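Local coordinates for Beta/gama crystallin family protein (Methanosarcina acetivorans, PDB 3HZ2), which binds calcium ions through the motif of the betagamma-crystallin superfamily, as a single archaeal domain built from two Greek-key repeats, at residues A3-K16 against D19-L31. Residues are numbered along the deposited sequence; the frame is centred on the assembly and turned at random.
Sequences AEVIVYEHVNFGGK and DATSDQPGAGDNL. With CA (calcium ion), chain E.
V5 and A20 pair antiparallel through two backbone bonds, V5 N to A20 O at 2.9 Å and A20 N to V5 O at 2.8 Å, and CG1 of V5 meets CB of A20 on the buried face of the sheet. On the same inner side, CD1 of L31 packs 3.5 Å from CG2 of V7, while CD2 of L31 lies against the aliphatic start of K16. The strands 4-8 and 17-20 form the first hairpin of a betagamma-crystallin Greek key, and in the turn beyond V7 the carbonyl O of E9 binds calcium together with K34, S36 and N76. Against this tightly packed side stands the solvent side, where D19, T21 and K16 are exposed. Fully extended, E4 brings OE1 to 2.5 Å from D19 OD1 and 2.7 Å from D19 OD2, the carboxylate planes 30° apart, and CD1 of I6 also lies against OD2. With an alanine here in place of E4, the D19 carboxylate would probably lose its close acid partner and T21 CG2 the methylene, E4 CG, it rests on. K16, folding back at chi2 (67°), reaches D29 with NZ, which donates from above the carbonyl plane to D29 O at 3.1 Å and forms a salt bridge with OD1 at 3.3 Å.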
ATOM      1  N   ALA A   3       3.091 -12.468   6.069  1.00 25.78           N
ATOM      2  CA  ALA A   3       3.039 -11.288   5.213  1.00 21.19           C
ATOM      3  C   ALA A   3       2.725 -10.023   6.006  1.00 18.60           C
ATOM      4  O   ALA A   3       1.850 -10.016   6.871  1.00 17.31           O
ATOM      5  CB  ALA A   3       2.002 -11.488   4.115  1.00 21.87           C
ATOM      6  N   GLU A   4       3.450  -8.950   5.709  1.00 16.38           N
ATOM      7  CA  GLU A   4       3.241  -7.686   6.398  1.00 14.52           C
ATOM      8  C   GLU A   4       3.656  -6.514   5.524  1.00 11.98           C
ATOM      9  O   GLU A   4       4.655  -6.581   4.817  1.00 10.96           O
ATOM     10  CB  GLU A   4       4.038  -7.652   7.701  1.00 15.89           C
ATOM     11  CG  GLU A   4       3.867  -6.363   8.485  1.00 17.98           C
ATOM     12  CD  GLU A   4       4.643  -6.369   9.785  1.00 20.41           C
ATOM     13  OE1 GLU A   4       4.446  -5.441  10.599  1.00 20.32           O
ATOM     14  OE2 GLU A   4       5.453  -7.299   9.991  1.00 21.68           O
ATOM     15  N   VAL A   5       2.880  -5.440   5.576  1.00 10.28           N
ATOM     16  CA  VAL A   5       3.188  -4.258   4.784  1.00  9.31           C
ATOM     17  C   VAL A   5       2.811  -3.016   5.572  1.00 10.16           C
ATOM     18  O   VAL A   5       1.790  -2.996   6.257  1.00 10.90           O
ATOM     19  CB  VAL A   5       2.414  -4.263   3.431  1.00 10.82           C
ATOM     20  CG1 VAL A   5       0.908  -4.279   3.677  1.00  8.43           C
ATOM     21  CG2 VAL A   5       2.802  -3.046   2.601  1.00  8.91           C
ATOM     22  N   ILE A   6       3.656  -1.991   5.497  1.00  9.78           N
ATOM     23  CA  ILE A   6       3.376  -0.739   6.180  1.00  8.85           C
ATOM     24  C   ILE A   6       3.226   0.339   5.113  1.00  9.36           C
ATOM     25  O   ILE A   6       4.087   0.502   4.247  1.00  8.88           O
ATOM     26  CB  ILE A   6       4.509  -0.340   7.154  1.00  9.59           C
ATOM     27  CG1 ILE A   6       4.874  -1.527   8.051  1.00 10.27           C
ATOM     28  CG2 ILE A   6       4.042   0.825   8.030  1.00  8.71           C
ATOM     29  CD1 ILE A   6       5.949  -1.220   9.076  1.00 12.41           C
ATOM     30  N   VAL A   7       2.112   1.056   5.167  1.00  9.42           N
ATOM     31  CA  VAL A   7       1.838   2.115   4.206  1.00  8.64           C
ATOM     32  C   VAL A   7       1.950   3.460   4.909  1.00  8.59           C
ATOM     33  O   VAL A   7       1.630   3.581   6.093  1.00  7.51           O
ATOM     34  CB  VAL A   7       0.430   1.958   3.592  1.00  9.17           C
ATOM     35  CG1 VAL A   7       0.380   0.688   2.749  1.00  8.25           C
ATOM     36  CG2 VAL A   7      -0.625   1.897   4.699  1.00 10.17           C
ATOM     37  N   TYR A   8       2.408   4.470   4.179  1.00  9.25           N
ATOM     38  CA  TYR A   8       2.587   5.794   4.762  1.00  8.20           C
ATOM     39  C   TYR A   8       1.930   6.907   3.972  1.00  8.92           C
ATOM     40  O   TYR A   8       1.852   6.859   2.743  1.00  5.85           O
ATOM     41  CB  TYR A   8       4.073   6.109   4.899  1.00  8.47           C
ATOM     42  CG  TYR A   8       4.857   5.071   5.657  1.00  9.31           C
ATOM     43  CD1 TYR A   8       5.225   3.867   5.055  1.00  8.99           C
ATOM     44  CD2 TYR A   8       5.251   5.297   6.975  1.00  8.67           C
ATOM     45  CE1 TYR A   8       5.969   2.916   5.744  1.00 10.37           C
ATOM     46  CE2 TYR A   8       5.998   4.353   7.675  1.00 12.10           C
ATOM     47  CZ  TYR A   8       6.355   3.166   7.054  1.00 11.05           C
ATOM     48  OH  TYR A   8       7.108   2.238   7.740  1.00 10.65           O
ATOM     49  N   GLU A   9       1.484   7.922   4.704  1.00  9.16           N
ATOM     50  CA  GLU A   9       0.827   9.080   4.124  1.00  9.60           C
ATOM     51  C   GLU A   9       1.748   9.891   3.213  1.00 10.01           C
ATOM     52  O   GLU A   9       1.368  10.235   2.109  1.00  8.38           O
ATOM     53  CB  GLU A   9       0.289   9.979   5.243  1.00  9.94           C
ATOM     54  CG  GLU A   9      -0.508  11.179   4.757  1.00 12.41           C
ATOM     55  CD  GLU A   9      -1.010  12.049   5.898  1.00 13.03           C
ATOM     56  OE1 GLU A   9      -1.743  13.021   5.624  1.00 14.94           O
ATOM     57  OE2 GLU A   9      -0.670  11.765   7.067  1.00 11.31           O
ATOM     58  N   HIS A  10       2.961  10.193   3.657  1.00  9.36           N
ATOM     59  CA  HIS A  10       3.864  10.988   2.830  1.00  9.60           C
ATOM     60  C   HIS A  10       5.006  10.171   2.250  1.00  9.71           C
ATOM     61  O   HIS A  10       5.289   9.061   2.708  1.00  9.48           O
ATOM     62  CB  HIS A  10       4.469  12.143   3.641  1.00 10.80           C
ATOM     63  CG  HIS A  10       3.469  12.940   4.419  1.00 13.42           C
ATOM     64  ND1 HIS A  10       2.279  13.378   3.880  1.00 13.54           N
ATOM     65  CD2 HIS A  10       3.502  13.408   5.690  1.00 13.46           C
ATOM     66  CE1 HIS A  10       1.620  14.082   4.785  1.00 13.18           C
ATOM     67  NE2 HIS A  10       2.341  14.116   5.892  1.00 13.60           N
ATOM     68  N   VAL A  11       5.671  10.730   1.241  1.00  8.93           N
ATOM     69  CA  VAL A  11       6.810  10.056   0.646  1.00  9.57           C
ATOM     70  C   VAL A  11       7.869   9.980   1.740  1.00  8.77           C
ATOM     71  O   VAL A  11       7.803  10.714   2.731  1.00  7.45           O
ATOM     72  CB  VAL A  11       7.380  10.831  -0.569  1.00  9.66           C
ATOM     73  CG1 VAL A  11       6.359  10.844  -1.701  1.00 10.72           C
ATOM     74  CG2 VAL A  11       7.757  12.242  -0.158  1.00 12.09           C
ATOM     75  N   ASN A  12       8.842   9.100   1.553  1.00 10.74           N
ATOM     76  CA  ASN A  12       9.899   8.893   2.534  1.00 10.51           C
ATOM     77  C   ASN A  12       9.374   8.456   3.893  1.00  9.58           C
ATOM     78  O   ASN A  12       9.926   8.801   4.940  1.00  8.34           O
ATOM     79  CB  ASN A  12      10.789  10.133   2.666  1.00 12.13           C
ATOM     80  CG  ASN A  12      12.063  10.007   1.853  1.00 14.95           C
ATOM     81  OD1 ASN A  12      12.410   8.914   1.403  1.00 16.51           O
ATOM     82  ND2 ASN A  12      12.772  11.114   1.668  1.00 14.86           N
ATOM     83  N   PHE A  13       8.283   7.699   3.855  1.00  8.97           N
ATOM     84  CA  PHE A  13       7.674   7.122   5.043  1.00  7.83           C
ATOM     85  C   PHE A  13       7.213   8.098   6.123  1.00  7.55           C
ATOM     86  O   PHE A  13       7.330   7.809   7.315  1.00 10.02           O
ATOM     87  CB  PHE A  13       8.656   6.103   5.627  1.00  7.85           C
ATOM     88  CG  PHE A  13       9.377   5.302   4.575  1.00 10.19           C
ATOM     89  CD1 PHE A  13      10.746   5.457   4.380  1.00  8.45           C
ATOM     90  CD2 PHE A  13       8.673   4.434   3.741  1.00  8.00           C
ATOM     91  CE1 PHE A  13      11.409   4.762   3.371  1.00  9.82           C
ATOM     92  CE2 PHE A  13       9.323   3.731   2.728  1.00  8.84           C
ATOM     93  CZ  PHE A  13      10.696   3.896   2.540  1.00 10.70           C
ATOM     94  N   GLY A  14       6.660   9.232   5.705  1.00  8.88           N
ATOM     95  CA  GLY A  14       6.191  10.219   6.661  1.00  9.50           C
ATOM     96  C   GLY A  14       4.687  10.223   6.848  1.00  9.07           C
ATOM     97  O   GLY A  14       3.960   9.503   6.155  1.00  8.53           O
ATOM     98  N   GLY A  15       4.223  11.033   7.798  1.00 10.00           N
ATOM     99  CA  GLY A  15       2.800  11.144   8.075  1.00  9.05           C
ATOM    100  C   GLY A  15       2.160   9.939   8.738  1.00 10.05           C
ATOM    101  O   GLY A  15       2.835   9.120   9.365  1.00  9.64           O
ATOM    102  N   LYS A  16       0.841   9.842   8.607  1.00 10.30           N
ATOM    103  CA  LYS A  16       0.087   8.733   9.181  1.00 12.93           C
ATOM    104  C   LYS A  16       0.572   7.431   8.551  1.00 13.31           C
ATOM    105  O   LYS A  16       0.867   7.386   7.357  1.00 11.67           O
ATOM    106  CB  LYS A  16      -1.410   8.916   8.899  1.00 14.26           C
ATOM    107  CG  LYS A  16      -2.301   7.813   9.456  1.00 18.78           C
ATOM    108  CD  LYS A  16      -2.310   7.812  10.978  1.00 23.48           C
ATOM    109  CE  LYS A  16      -3.105   6.636  11.535  1.00 27.07           C
ATOM    110  NZ  LYS A  16      -4.513   6.636  11.049  1.00 29.46           N
ATOM    111  N   ASP A  19       0.228  -0.361   9.833  1.00 12.89           N
ATOM    112  CA  ASP A  19       0.931  -1.634   9.725  1.00 14.80           C
ATOM    113  C   ASP A  19      -0.114  -2.719   9.484  1.00 14.47           C
ATOM    114  O   ASP A  19      -0.888  -3.050  10.380  1.00 15.61           O
ATOM    115  CB  ASP A  19       1.691  -1.918  11.022  1.00 17.16           C
ATOM    116  CG  ASP A  19       2.700  -3.040  10.876  1.00 20.31           C
ATOM    117  OD1 ASP A  19       2.392  -4.035  10.192  1.00 20.41           O
ATOM    118  OD2 ASP A  19       3.799  -2.929  11.457  1.00 24.20           O
ATOM    119  N   ALA A  20      -0.131  -3.271   8.276  1.00 13.69           N
ATOM    120  CA  ALA A  20      -1.104  -4.295   7.926  1.00 13.80           C
ATOM    121  C   ALA A  20      -0.541  -5.711   7.852  1.00 14.09           C
ATOM    122  O   ALA A  20       0.502  -5.950   7.243  1.00 12.06           O
ATOM    123  CB  ALA A  20      -1.766  -3.940   6.596  1.00 12.99           C
ATOM    124  N   THR A  21      -1.249  -6.644   8.480  1.00 13.53           N
ATOM    125  CA  THR A  21      -0.868  -8.047   8.461  1.00 14.66           C
ATOM    126  C   THR A  21      -2.044  -8.840   7.897  1.00 15.28           C
ATOM    127  O   THR A  21      -2.004 -10.067   7.811  1.00 16.86           O
ATOM    128  CB  THR A  21      -0.519  -8.566   9.870  1.00 14.72           C
ATOM    129  OG1 THR A  21      -1.588  -8.265  10.776  1.00 15.27           O
ATOM    130  CG2 THR A  21       0.767  -7.921  10.363  1.00 14.59           C
ATOM    131  N   SER A  22      -3.090  -8.116   7.508  1.00 14.97           N
ATOM    132  CA  SER A  22      -4.289  -8.718   6.932  1.00 14.50           C
ATOM    133  C   SER A  22      -4.782  -7.829   5.795  1.00 15.00           C
ATOM    134  O   SER A  22      -4.355  -6.680   5.672  1.00 14.61           O
ATOM    135  CB  SER A  22      -5.382  -8.871   7.998  1.00 15.79           C
ATOM    136  OG  SER A  22      -5.731  -7.622   8.562  1.00 17.59           O
ATOM    137  N   ASP A  23      -5.682  -8.356   4.970  1.00 14.66           N
ATOM    138  CA  ASP A  23      -6.197  -7.603   3.832  1.00 15.22           C
ATOM    139  C   ASP A  23      -6.965  -6.340   4.216  1.00 13.92           C
ATOM    140  O   ASP A  23      -7.655  -6.303   5.233  1.00 13.39           O
ATOM    141  CB  ASP A  23      -7.054  -8.520   2.958  1.00 15.96           C
ATOM    142  CG  ASP A  23      -6.260  -9.696   2.413  1.00 18.45           C
ATOM    143  OD1 ASP A  23      -5.010  -9.670   2.510  1.00 19.40           O
ATOM    144  OD2 ASP A  23      -6.878 -10.638   1.882  1.00 19.14           O
ATOM    145  N   GLN A  24      -6.836  -5.307   3.384  1.00 13.50           N
ATOM    146  CA  GLN A  24      -7.475  -4.017   3.630  1.00 12.02           C
ATOM    147  C   GLN A  24      -8.336  -3.542   2.460  1.00 12.74           C
ATOM    148  O   GLN A  24      -7.837  -2.904   1.532  1.00 11.69           O
ATOM    149  CB  GLN A  24      -6.397  -2.964   3.910  1.00 11.22           C
ATOM    150  CG  GLN A  24      -5.496  -3.282   5.094  1.00 12.60           C
ATOM    151  CD  GLN A  24      -6.256  -3.329   6.399  1.00 13.76           C
ATOM    152  OE1 GLN A  24      -7.092  -2.471   6.665  1.00 13.18           O
ATOM    153  NE2 GLN A  24      -5.960  -4.325   7.229  1.00 14.35           N
ATOM    154  N   PRO A  25      -9.647  -3.825   2.497  1.00 13.17           N
ATOM    155  CA  PRO A  25     -10.530  -3.401   1.407  1.00 14.11           C
ATOM    156  C   PRO A  25     -10.759  -1.893   1.362  1.00 15.03           C
ATOM    157  O   PRO A  25     -11.394  -1.384   0.439  1.00 14.92           O
ATOM    158  CB  PRO A  25     -11.811  -4.181   1.686  1.00 14.88           C
ATOM    159  CG  PRO A  25     -11.835  -4.237   3.182  1.00 15.27           C
ATOM    160  CD  PRO A  25     -10.397  -4.564   3.528  1.00 13.80           C
ATOM    161  N   GLY A  26     -10.233  -1.188   2.361  1.00 13.70           N
ATOM    162  CA  GLY A  26     -10.381   0.255   2.417  1.00 15.30           C
ATOM    163  C   GLY A  26      -9.049   0.980   2.518  1.00 16.08           C
ATOM    164  O   GLY A  26      -9.012   2.191   2.741  1.00 16.57           O
ATOM    165  N   ALA A  27      -7.956   0.233   2.360  1.00 14.84           N
ATOM    166  CA  ALA A  27      -6.596   0.772   2.414  1.00 15.82           C
ATOM    167  C   ALA A  27      -6.098   1.117   3.817  1.00 17.21           C
ATOM    168  O   ALA A  27      -5.127   1.860   3.967  1.00 17.65           O
ATOM    169  CB  ALA A  27      -6.472   1.998   1.501  1.00 15.41           C
ATOM    170  N   GLY A  28      -6.759   0.585   4.841  1.00 19.28           N
ATOM    171  CA  GLY A  28      -6.323   0.846   6.200  1.00 21.63           C
ATOM    172  C   GLY A  28      -7.043   1.946   6.955  1.00 24.55           C
ATOM    173  O   GLY A  28      -8.138   2.367   6.583  1.00 25.88           O
ATOM    174  N   ASP A  29      -6.404   2.412   8.025  1.00 24.98           N
ATOM    175  CA  ASP A  29      -6.955   3.454   8.887  1.00 25.50           C
ATOM    176  C   ASP A  29      -6.805   4.868   8.322  1.00 23.37           C
ATOM    177  O   ASP A  29      -5.741   5.475   8.422  1.00 23.24           O
ATOM    178  CB  ASP A  29      -6.282   3.378  10.261  1.00 28.27           C
ATOM    179  CG  ASP A  29      -6.906   4.316  11.276  1.00 32.14           C
ATOM    180  OD1 ASP A  29      -6.402   4.371  12.418  1.00 35.21           O
ATOM    181  OD2 ASP A  29      -7.901   4.995  10.940  1.00 35.13           O
ATOM    182  N   ASN A  30      -7.882   5.387   7.740  1.00 22.13           N
ATOM    183  CA  ASN A  30      -7.893   6.732   7.173  1.00 22.11           C
ATOM    184  C   ASN A  30      -6.760   7.042   6.198  1.00 20.41           C
ATOM    185  O   ASN A  30      -6.247   8.166   6.168  1.00 19.95           O
ATOM    186  CB  ASN A  30      -7.891   7.772   8.298  1.00 27.09           C
ATOM    187  CG  ASN A  30      -9.258   7.943   8.934  1.00 31.16           C
ATOM    188  OD1 ASN A  30      -9.408   8.658   9.925  1.00 36.56           O
ATOM    189  ND2 ASN A  30     -10.267   7.291   8.363  1.00 35.32           N
ATOM    190  N   LEU A  31      -6.376   6.058   5.394  1.00 16.17           N
ATOM    191  CA  LEU A  31      -5.309   6.260   4.422  1.00 15.05           C
ATOM    192  C   LEU A  31      -5.780   6.080   2.986  1.00 14.27           C
ATOM    193  O   LEU A  31      -4.968   5.915   2.080  1.00 13.34           O
ATOM    194  CB  LEU A  31      -4.144   5.307   4.706  1.00 15.92           C
ATOM    195  CG  LEU A  31      -3.297   5.700   5.919  1.00 15.58           C
ATOM    196  CD1 LEU A  31      -2.337   4.577   6.273  1.00 17.06           C
ATOM    197  CD2 LEU A  31      -2.541   6.979   5.608  1.00 16.15           C
TER
HETATM  198 CA    CA E 101       0.204  11.381   0.205  1.00  9.26          CA
HETATM  199  O   HOH W   1       0.055 -11.851   7.689  1.00 21.11           O
HETATM  200  O   HOH W   2       1.292  13.473   1.478  1.00 16.06           O
HETATM  201  O   HOH W   3       1.436  12.923  -1.611  1.00 13.92           O
HETATM  202  O   HOH W   4      -1.867  12.594   1.135  1.00  8.33           O